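Local coordinates for sucrose 6(F)-phosphate phosphorylase (Thermoanaerobacterium thermosaccharolyticum DSM 571, PDB 6S9V), which is a phosphorylase whose catalytic domain is a TIM barrel of the alpha-amylase family, at residues A[62-67]-A[417-422]; A[275-280]-A[316-321]. One frame throughout, in Å; residues are numbered along the deposited sequence.

Contact 1: A[62-67]-A[417-422]; sequences GDRGFA and RHNYGL. With SO4 (sulfate ion), chain I; SO4 (sulfate ion), chain H.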
ATOM      1  N   GLY A  62     -16.169   2.068  -8.924  1.00 20.44           N
ATOM      2  CA  GLY A  62     -16.310   2.329  -7.503  1.00 21.56           C
ATOM      3  C   GLY A  62     -14.993   2.163  -6.781  1.00 21.66           C
ATOM      4  O   GLY A  62     -13.984   1.756  -7.360  1.00 20.79           O
ATOM      5  N   ASP A  63     -15.019   2.511  -5.485  1.00 21.86           N
ATOM      6  CA  ASP A  63     -13.886   2.271  -4.587  1.00 23.71           C
ATOM      7  C   ASP A  63     -12.632   3.005  -5.067  1.00 21.03           C
ATOM      8  O   ASP A  63     -11.513   2.496  -4.973  1.00 20.09           O
ATOM      9  CB  ASP A  63     -13.630   0.766  -4.450  1.00 30.61           C
ATOM     10  CG  ASP A  63     -12.928   0.398  -3.147  1.00 38.16           C
ATOM     11  OD1 ASP A  63     -12.946   1.214  -2.206  1.00 40.38           O
ATOM     12  OD2 ASP A  63     -12.360  -0.715  -3.065  1.00 39.83           O
ATOM     13  N   ARG A  64     -12.839   4.220  -5.577  1.00 20.94           N
ATOM     14  CA  ARG A  64     -11.805   5.095  -6.119  1.00 22.95           C
ATOM     15  C   ARG A  64     -10.702   4.315  -6.822  1.00 21.77           C
ATOM     16  O   ARG A  64      -9.538   4.347  -6.403  1.00 21.22           O
ATOM     17  CB  ARG A  64     -11.228   5.999  -5.024  1.00 23.75           C
ATOM     18  CG  ARG A  64     -10.385   7.111  -5.613  1.00 22.00           C
ATOM     19  CD  ARG A  64     -10.097   8.277  -4.658  1.00 20.79           C
ATOM     20  NE  ARG A  64      -9.284   9.254  -5.370  1.00 20.34           N
ATOM     21  CZ  ARG A  64      -8.840  10.397  -4.873  1.00 18.59           C
ATOM     22  NH1 ARG A  64      -9.139  10.755  -3.631  1.00 18.16           N
ATOM     23  NH2 ARG A  64      -8.096  11.188  -5.634  1.00 18.84           N
ATOM     24  N   GLY A  65     -11.072   3.608  -7.891  1.00 19.18           N
ATOM     25  CA  GLY A  65     -10.132   2.947  -8.758  1.00 18.72           C
ATOM     26  C   GLY A  65     -10.043   1.445  -8.581  1.00 19.20           C
ATOM     27  O   GLY A  65      -9.586   0.757  -9.500  1.00 18.72           O
ATOM     28  N   PHE A  66     -10.460   0.911  -7.437  1.00 20.04           N
ATOM     29  CA  PHE A  66     -10.234  -0.504  -7.158  1.00 20.25           C
ATOM     30  C   PHE A  66     -11.385  -1.394  -7.619  1.00 21.21           C
ATOM     31  O   PHE A  66     -11.472  -2.552  -7.189  1.00 21.86           O
ATOM     32  CB  PHE A  66      -9.940  -0.702  -5.674  1.00 18.20           C
ATOM     33  CG  PHE A  66      -8.566  -0.246  -5.276  1.00 17.55           C
ATOM     34  CD1 PHE A  66      -7.486  -1.107  -5.353  1.00 18.09           C
ATOM     35  CD2 PHE A  66      -8.351   1.052  -4.861  1.00 18.87           C
ATOM     36  CE1 PHE A  66      -6.218  -0.685  -4.992  1.00 19.69           C
ATOM     37  CE2 PHE A  66      -7.094   1.486  -4.503  1.00 20.29           C
ATOM     38  CZ  PHE A  66      -6.020   0.624  -4.577  1.00 20.02           C
ATOM     39  N   ALA A  67     -12.246  -0.896  -8.511  1.00 19.84           N
ATOM     40  CA  ALA A  67     -13.224  -1.715  -9.236  1.00 19.75           C
ATOM     41  C   ALA A  67     -12.976  -1.535 -10.733  1.00 19.59           C
ATOM     42  O   ALA A  67     -13.785  -0.927 -11.450  1.00 17.20           O
ATOM     43  CB  ALA A  67     -14.661  -1.349  -8.869  1.00 19.64           C
ATOM     44  N   ARG A 417      -7.234  11.494   1.817  1.00 17.82           N
ATOM     45  CA  ARG A 417      -7.247  11.405   0.356  1.00 19.32           C
ATOM     46  C   ARG A 417      -7.632  12.728  -0.312  1.00 20.55           C
ATOM     47  O   ARG A 417      -8.213  12.735  -1.404  1.00 20.90           O
ATOM     48  CB  ARG A 417      -8.179  10.285  -0.104  1.00 19.56           C
ATOM     49  CG  ARG A 417      -7.815   8.908   0.455  1.00 17.86           C
ATOM     50  CD  ARG A 417      -8.819   7.850   0.067  1.00 19.14           C
ATOM     51  NE  ARG A 417      -8.370   6.520   0.470  1.00 20.22           N
ATOM     52  CZ  ARG A 417      -9.099   5.419   0.352  1.00 23.24           C
ATOM     53  NH1 ARG A 417     -10.332   5.481  -0.141  1.00 27.36           N
ATOM     54  NH2 ARG A 417      -8.600   4.260   0.737  1.00 21.72           N
ATOM     55  N   HIS A 418      -7.277  13.851   0.310  1.00 19.44           N
ATOM     56  CA  HIS A 418      -7.527  15.170  -0.262  1.00 19.18           C
ATOM     57  C   HIS A 418      -6.988  15.267  -1.685  1.00 18.71           C
ATOM     58  O   HIS A 418      -5.920  14.739  -1.995  1.00 18.47           O
ATOM     59  CB  HIS A 418      -6.863  16.234   0.624  1.00 19.28           C
ATOM     60  CG  HIS A 418      -7.024  17.636   0.123  1.00 20.33           C
ATOM     61  ND1 HIS A 418      -8.244  18.282   0.098  1.00 21.80           N
ATOM     62  CD2 HIS A 418      -6.122  18.518  -0.368  1.00 20.87           C
ATOM     63  CE1 HIS A 418      -8.082  19.500  -0.388  1.00 23.38           C
ATOM     64  NE2 HIS A 418      -6.802  19.672  -0.667  1.00 21.76           N
ATOM     65  N   ASN A 419      -7.737  15.940  -2.553  1.00 18.86           N
ATOM     66  CA  ASN A 419      -7.279  16.253  -3.904  1.00 18.99           C
ATOM     67  C   ASN A 419      -6.728  17.676  -3.935  1.00 20.52           C
ATOM     68  O   ASN A 419      -7.448  18.627  -3.620  1.00 20.05           O
ATOM     69  CB  ASN A 419      -8.415  16.095  -4.916  1.00 19.77           C
ATOM     70  CG  ASN A 419      -8.743  14.633  -5.208  1.00 22.16           C
ATOM     71  OD1 ASN A 419      -7.889  13.752  -5.084  1.00 20.34           O
ATOM     72  ND2 ASN A 419      -9.987  14.374  -5.587  1.00 27.47           N
ATOM     73  N   TYR A 420      -5.456  17.816  -4.314  1.00 20.34           N
ATOM     74  CA  TYR A 420      -4.787  19.108  -4.384  1.00 20.86           C
ATOM     75  C   TYR A 420      -4.885  19.699  -5.784  1.00 21.48           C
ATOM     76  O   TYR A 420      -4.547  19.035  -6.763  1.00 22.84           O
ATOM     77  CB  TYR A 420      -3.306  18.984  -4.024  1.00 20.46           C
ATOM     78  CG  TYR A 420      -3.018  18.684  -2.579  1.00 21.18           C
ATOM     79  CD1 TYR A 420      -2.992  17.375  -2.113  1.00 21.51           C
ATOM     80  CD2 TYR A 420      -2.770  19.712  -1.672  1.00 22.89           C
ATOM     81  CE1 TYR A 420      -2.724  17.094  -0.792  1.00 22.71           C
ATOM     82  CE2 TYR A 420      -2.502  19.438  -0.343  1.00 24.89           C
ATOM     83  CZ  TYR A 420      -2.485  18.129   0.093  1.00 26.49           C
ATOM     84  OH  TYR A 420      -2.219  17.854   1.414  1.00 28.72           O
ATOM     85  N   GLY A 421      -5.288  20.960  -5.868  1.00 20.22           N
ATOM     86  CA  GLY A 421      -5.120  21.704  -7.098  1.00 21.49           C
ATOM     87  C   GLY A 421      -3.698  22.227  -7.251  1.00 23.45           C
ATOM     88  O   GLY A 421      -2.911  22.253  -6.308  1.00 23.07           O
ATOM     89  N   LEU A 422      -3.375  22.673  -8.468  1.00 28.24           N
ATOM     90  CA  LEU A 422      -2.031  23.178  -8.731  1.00 30.05           C
ATOM     91  C   LEU A 422      -1.681  24.350  -7.819  1.00 30.49           C
ATOM     92  O   LEU A 422      -0.567  24.426  -7.292  1.00 31.30           O
ATOM     93  CB  LEU A 422      -1.895  23.599 -10.193  1.00 30.02           C
ATOM     94  CG  LEU A 422      -1.853  22.502 -11.253  1.00 30.96           C
ATOM     95  CD1 LEU A 422      -1.741  23.142 -12.633  1.00 33.21           C
ATOM     96  CD2 LEU A 422      -0.688  21.559 -10.990  1.00 31.19           C
TER
HETATM   97  S   SO4 I 607     -12.046   2.392   0.408  1.00 86.50           S
HETATM   98  O1  SO4 I 607     -12.780   1.134   0.334  1.00 89.27           O
HETATM   99  O2  SO4 I 607     -10.692   2.128   0.883  1.00 85.30           O
HETATM  100  O3  SO4 I 607     -12.730   3.300   1.325  1.00 87.43           O
HETATM  101  O4  SO4 I 607     -11.981   3.016  -0.913  1.00 84.25           O
HETATM  102  S   SO4 H 606     -11.522  16.977  -1.647  1.00 89.78           S
HETATM  103  O1  SO4 H 606     -12.612  16.015  -1.793  1.00 91.86           O
HETATM  104  O2  SO4 H 606     -11.506  17.497  -0.283  1.00 87.49           O
HETATM  105  O3  SO4 H 606     -11.722  18.077  -2.586  1.00 95.94           O
HETATM  106  O4  SO4 H 606     -10.249  16.326  -1.935  1.00 84.03           O
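R64 and R417 make the nearest backbone approach between the loops 62-67 and 417-422, yet their CA atoms are 10.1 Å apart, so side chains span the gap. The first loop folds back on itself, with F66 N bonded to D63 O at 3.1 Å; R64, inside this turn at positive phi, points its side chain at the other loop. Its CG is anti to the backbone N (chi1 -168°), and the chain runs fully extended to a guanidinium that forks across 417-422. NH1 reaches a lone pair of R417 O at 3.1 Å, nearly within the guanidinium plane. NH2 makes the shorter bond, 2.6 Å to N419 OD1, and sits on a lone pair in the plane of the amide carbonyl; the two flat groups are 81° apart, with OD1 tilted 18° from the guanidinium plane. Two acceptors at one edge, with a salt bridge from NH2 to D28 and a cation-pi contact with Y26, should fix the rotation of the group. R417 is extended too but runs back toward the first loop: NE is held by H309 O, while NH1 and NH2 point at a sulfate whose position, too close to D63, is doubtful. Beyond R64, N419 N donates to O4 of the second sulfate at 2.6 Å, and H418 ND1 adds a weak bond to O2. Both anions probably come from the crystallisation liquor. The two loops follow barrel strands 51-54 and 388-392, at the C-terminal mouth where a TIM barrel carries its active-site pocket, and probably line that site.

Contact 2: A[275-280]-A[316-321]; sequences LPFTVL and PDLDGL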
ATOM      1  N   LEU A 275       5.967  -0.857  10.721  1.00 19.71           N
ATOM      2  CA  LEU A 275       6.671   0.392  10.995  1.00 19.56           C
ATOM      3  C   LEU A 275       5.751   1.594  11.199  1.00 18.55           C
ATOM      4  O   LEU A 275       6.086   2.449  12.036  1.00 18.61           O
ATOM      5  CB  LEU A 275       7.652   0.686   9.857  1.00 20.29           C
ATOM      6  CG  LEU A 275       8.670   1.799  10.092  1.00 22.17           C
ATOM      7  CD1 LEU A 275       9.702   1.423  11.136  1.00 20.83           C
ATOM      8  CD2 LEU A 275       9.339   2.173   8.772  1.00 22.75           C
ATOM      9  N   PRO A 276       4.647   1.762  10.462  1.00 17.54           N
ATOM     10  CA  PRO A 276       3.845   2.995  10.654  1.00 17.42           C
ATOM     11  C   PRO A 276       3.382   3.187  12.093  1.00 18.66           C
ATOM     12  O   PRO A 276       3.580   4.265  12.671  1.00 20.04           O
ATOM     13  CB  PRO A 276       2.681   2.811   9.667  1.00 17.68           C
ATOM     14  CG  PRO A 276       3.242   1.886   8.598  1.00 18.90           C
ATOM     15  CD  PRO A 276       4.141   0.939   9.351  1.00 18.51           C
ATOM     16  N   PHE A 277       2.778   2.159  12.693  1.00 18.30           N
ATOM     17  CA  PHE A 277       2.389   2.242  14.099  1.00 19.54           C
ATOM     18  C   PHE A 277       3.611   2.322  15.006  1.00 19.81           C
ATOM     19  O   PHE A 277       3.617   3.075  15.987  1.00 19.59           O
ATOM     20  CB  PHE A 277       1.533   1.027  14.479  1.00 20.37           C
ATOM     21  CG  PHE A 277       1.043   1.049  15.910  1.00 22.85           C
ATOM     22  CD1 PHE A 277       1.877   0.671  16.959  1.00 23.00           C
ATOM     23  CD2 PHE A 277      -0.250   1.434  16.200  1.00 24.59           C
ATOM     24  CE1 PHE A 277       1.421   0.703  18.280  1.00 23.57           C
ATOM     25  CE2 PHE A 277      -0.715   1.468  17.507  1.00 23.50           C
ATOM     26  CZ  PHE A 277       0.111   1.100  18.546  1.00 22.36           C
ATOM     27  N   THR A 278       4.651   1.537  14.707  1.00 18.89           N
ATOM     28  CA  THR A 278       5.833   1.512  15.562  1.00 19.32           C
ATOM     29  C   THR A 278       6.464   2.894  15.677  1.00 19.86           C
ATOM     30  O   THR A 278       6.883   3.307  16.765  1.00 21.67           O
ATOM     31  CB  THR A 278       6.839   0.489  15.016  1.00 20.58           C
ATOM     32  OG1 THR A 278       6.253  -0.817  15.072  1.00 21.69           O
ATOM     33  CG2 THR A 278       8.129   0.499  15.826  1.00 20.69           C
ATOM     34  N   VAL A 279       6.528   3.634  14.570  1.00 18.95           N
ATOM     35  CA  VAL A 279       7.100   4.973  14.617  1.00 18.86           C
ATOM     36  C   VAL A 279       6.199   5.917  15.403  1.00 20.32           C
ATOM     37  O   VAL A 279       6.681   6.740  16.191  1.00 21.08           O
ATOM     38  CB  VAL A 279       7.379   5.482  13.193  1.00 19.79           C
ATOM     39  CG1 VAL A 279       7.691   6.972  13.209  1.00 21.31           C
ATOM     40  CG2 VAL A 279       8.553   4.704  12.581  1.00 20.92           C
ATOM     41  N   LEU A 280       4.880   5.799  15.233  1.00 21.54           N
ATOM     42  CA  LEU A 280       3.965   6.624  16.027  1.00 23.35           C
ATOM     43  C   LEU A 280       4.190   6.400  17.516  1.00 22.19           C
ATOM     44  O   LEU A 280       4.288   7.354  18.300  1.00 21.63           O
ATOM     45  CB  LEU A 280       2.512   6.307  15.674  1.00 27.74           C
ATOM     46  CG  LEU A 280       1.777   7.154  14.641  1.00 33.08           C
ATOM     47  CD1 LEU A 280       0.352   6.629  14.537  1.00 31.34           C
ATOM     48  CD2 LEU A 280       1.785   8.636  14.995  1.00 38.45           C
ATOM     49  N   PRO A 316      -4.828  -6.961  11.903  1.00 20.15           N
ATOM     50  CA  PRO A 316      -4.000  -7.968  12.579  1.00 19.45           C
ATOM     51  C   PRO A 316      -2.497  -7.706  12.509  1.00 19.09           C
ATOM     52  O   PRO A 316      -1.726  -8.498  13.059  1.00 20.42           O
ATOM     53  CB  PRO A 316      -4.345  -9.252  11.815  1.00 19.35           C
ATOM     54  CG  PRO A 316      -4.548  -8.756  10.403  1.00 19.09           C
ATOM     55  CD  PRO A 316      -5.232  -7.404  10.552  1.00 19.82           C
ATOM     56  N   ASP A 317      -2.095  -6.611  11.854  1.00 19.61           N
ATOM     57  CA  ASP A 317      -0.691  -6.420  11.485  1.00 20.74           C
ATOM     58  C   ASP A 317       0.231  -6.416  12.701  1.00 19.77           C
ATOM     59  O   ASP A 317       1.387  -6.864  12.619  1.00 18.92           O
ATOM     60  CB  ASP A 317      -0.537  -5.118  10.702  1.00 21.59           C
ATOM     61  CG  ASP A 317      -1.449  -5.057   9.489  1.00 21.95           C
ATOM     62  OD1 ASP A 317      -2.683  -5.079   9.680  1.00 20.61           O
ATOM     63  OD2 ASP A 317      -0.929  -5.009   8.352  1.00 21.80           O
ATOM     64  N   LEU A 318      -0.241  -5.870  13.818  1.00 19.92           N
ATOM     65  CA  LEU A 318       0.535  -5.774  15.046  1.00 23.04           C
ATOM     66  C   LEU A 318       0.149  -6.837  16.074  1.00 23.54           C
ATOM     67  O   LEU A 318       0.620  -6.773  17.217  1.00 22.86           O
ATOM     68  CB  LEU A 318       0.372  -4.378  15.658  1.00 25.33           C
ATOM     69  CG  LEU A 318       1.096  -3.191  15.013  1.00 28.21           C
ATOM     70  CD1 LEU A 318       2.587  -3.264  15.313  1.00 31.47           C
ATOM     71  CD2 LEU A 318       0.889  -3.076  13.529  1.00 26.36           C
ATOM     72  N   ASP A 319      -0.674  -7.819  15.692  1.00 23.14           N
ATOM     73  CA  ASP A 319      -1.065  -8.881  16.617  1.00 25.05           C
ATOM     74  C   ASP A 319       0.168  -9.582  17.174  1.00 24.20           C
ATOM     75  O   ASP A 319       1.069  -9.968  16.421  1.00 24.20           O
ATOM     76  CB  ASP A 319      -1.954  -9.914  15.925  1.00 27.75           C
ATOM     77  CG  ASP A 319      -3.382  -9.437  15.714  1.00 31.68           C
ATOM     78  OD1 ASP A 319      -3.725  -8.309  16.119  1.00 33.84           O
ATOM     79  OD2 ASP A 319      -4.163 -10.213  15.125  1.00 34.28           O
ATOM     80  N   GLY A 320       0.200  -9.755  18.496  1.00 23.65           N
ATOM     81  CA  GLY A 320       1.311 -10.405  19.147  1.00 25.44           C
ATOM     82  C   GLY A 320       2.534  -9.539  19.341  1.00 25.79           C
ATOM     83  O   GLY A 320       3.517 -10.010  19.929  1.00 28.12           O
ATOM     84  N   LEU A 321       2.514  -8.297  18.847  1.00 24.09           N
ATOM     85  CA  LEU A 321       3.623  -7.370  18.993  1.00 24.41           C
ATOM     86  C   LEU A 321       3.330  -6.228  19.953  1.00 27.40           C
ATOM     87  O   LEU A 321       4.271  -5.618  20.462  1.00 27.11           O
ATOM     88  CB  LEU A 321       4.001  -6.764  17.633  1.00 22.82           C
ATOM     89  CG  LEU A 321       4.269  -7.786  16.526  1.00 23.84           C
ATOM     90  CD1 LEU A 321       4.619  -7.061  15.239  1.00 24.71           C
ATOM     91  CD2 LEU A 321       5.347  -8.751  16.932  1.00 24.58           C
TER
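The phenyl ring of F277 and the isobutyl group of L318 lean together without stacking, the leucine lying alongside the root of the ring. The contact belongs to the periphery of the TIM barrel: F277 sits in the first turn of helix 275-285, which follows strand 269-271, and L318 on the loop between the short strand 312-313 and helix 324-336, in the connection that follows barrel strand 302-304. L318 CD2 stands 4.3 Å from F277 CB, while L318 CD1 approaches the ring obliquely, 4.3 Å from F277 CD1. The phenylalanine CG is anti to its own nitrogen (chi1 -178°), which swings the ring away from the helix so that its side chain also rests on I322 and on V330 of helix 324-336. L318 occupies the third position of a type I turn from P316 to D319, closed by D319 N to P316 O at 2.9 Å, and the turn presents its side chain to the helix. A second backbone bond, L321 N to L318 O, continues the bend beyond it. The peptide bond before P316 is cis. All three touching residues are buried, and F277 and L318 meet through apolar atoms alone; M290 of helix 289-295 touches both T278 and L318. The threonine hydroxyl is turned back toward the residue before the helix: T278 OG1, hydrogen-bonded to I274 O, lies 4.4 Å from L318 CD1.

The contacts lie on opposite sides of the chain's centre, with their own centres 26 Å apart and nearest atoms about 14 Å apart, so they do not touch. Along the sequence contact 2 is nested within contact 1: 62-67 comes first, then 275-280 and 316-321, and 417-422 last. Both tie together segments that follow strands of the same eight-stranded barrel. Contact 1 links loops after the second and eighth strands, 51-54 and 388-392, which flank the first; contact 2 joins the segments after the adjacent sixth and seventh, 269-271 and 302-304. One is a polar surface contact beside bound anions, the other buried apolar packing. Together they join different parts of the chain around the barrel.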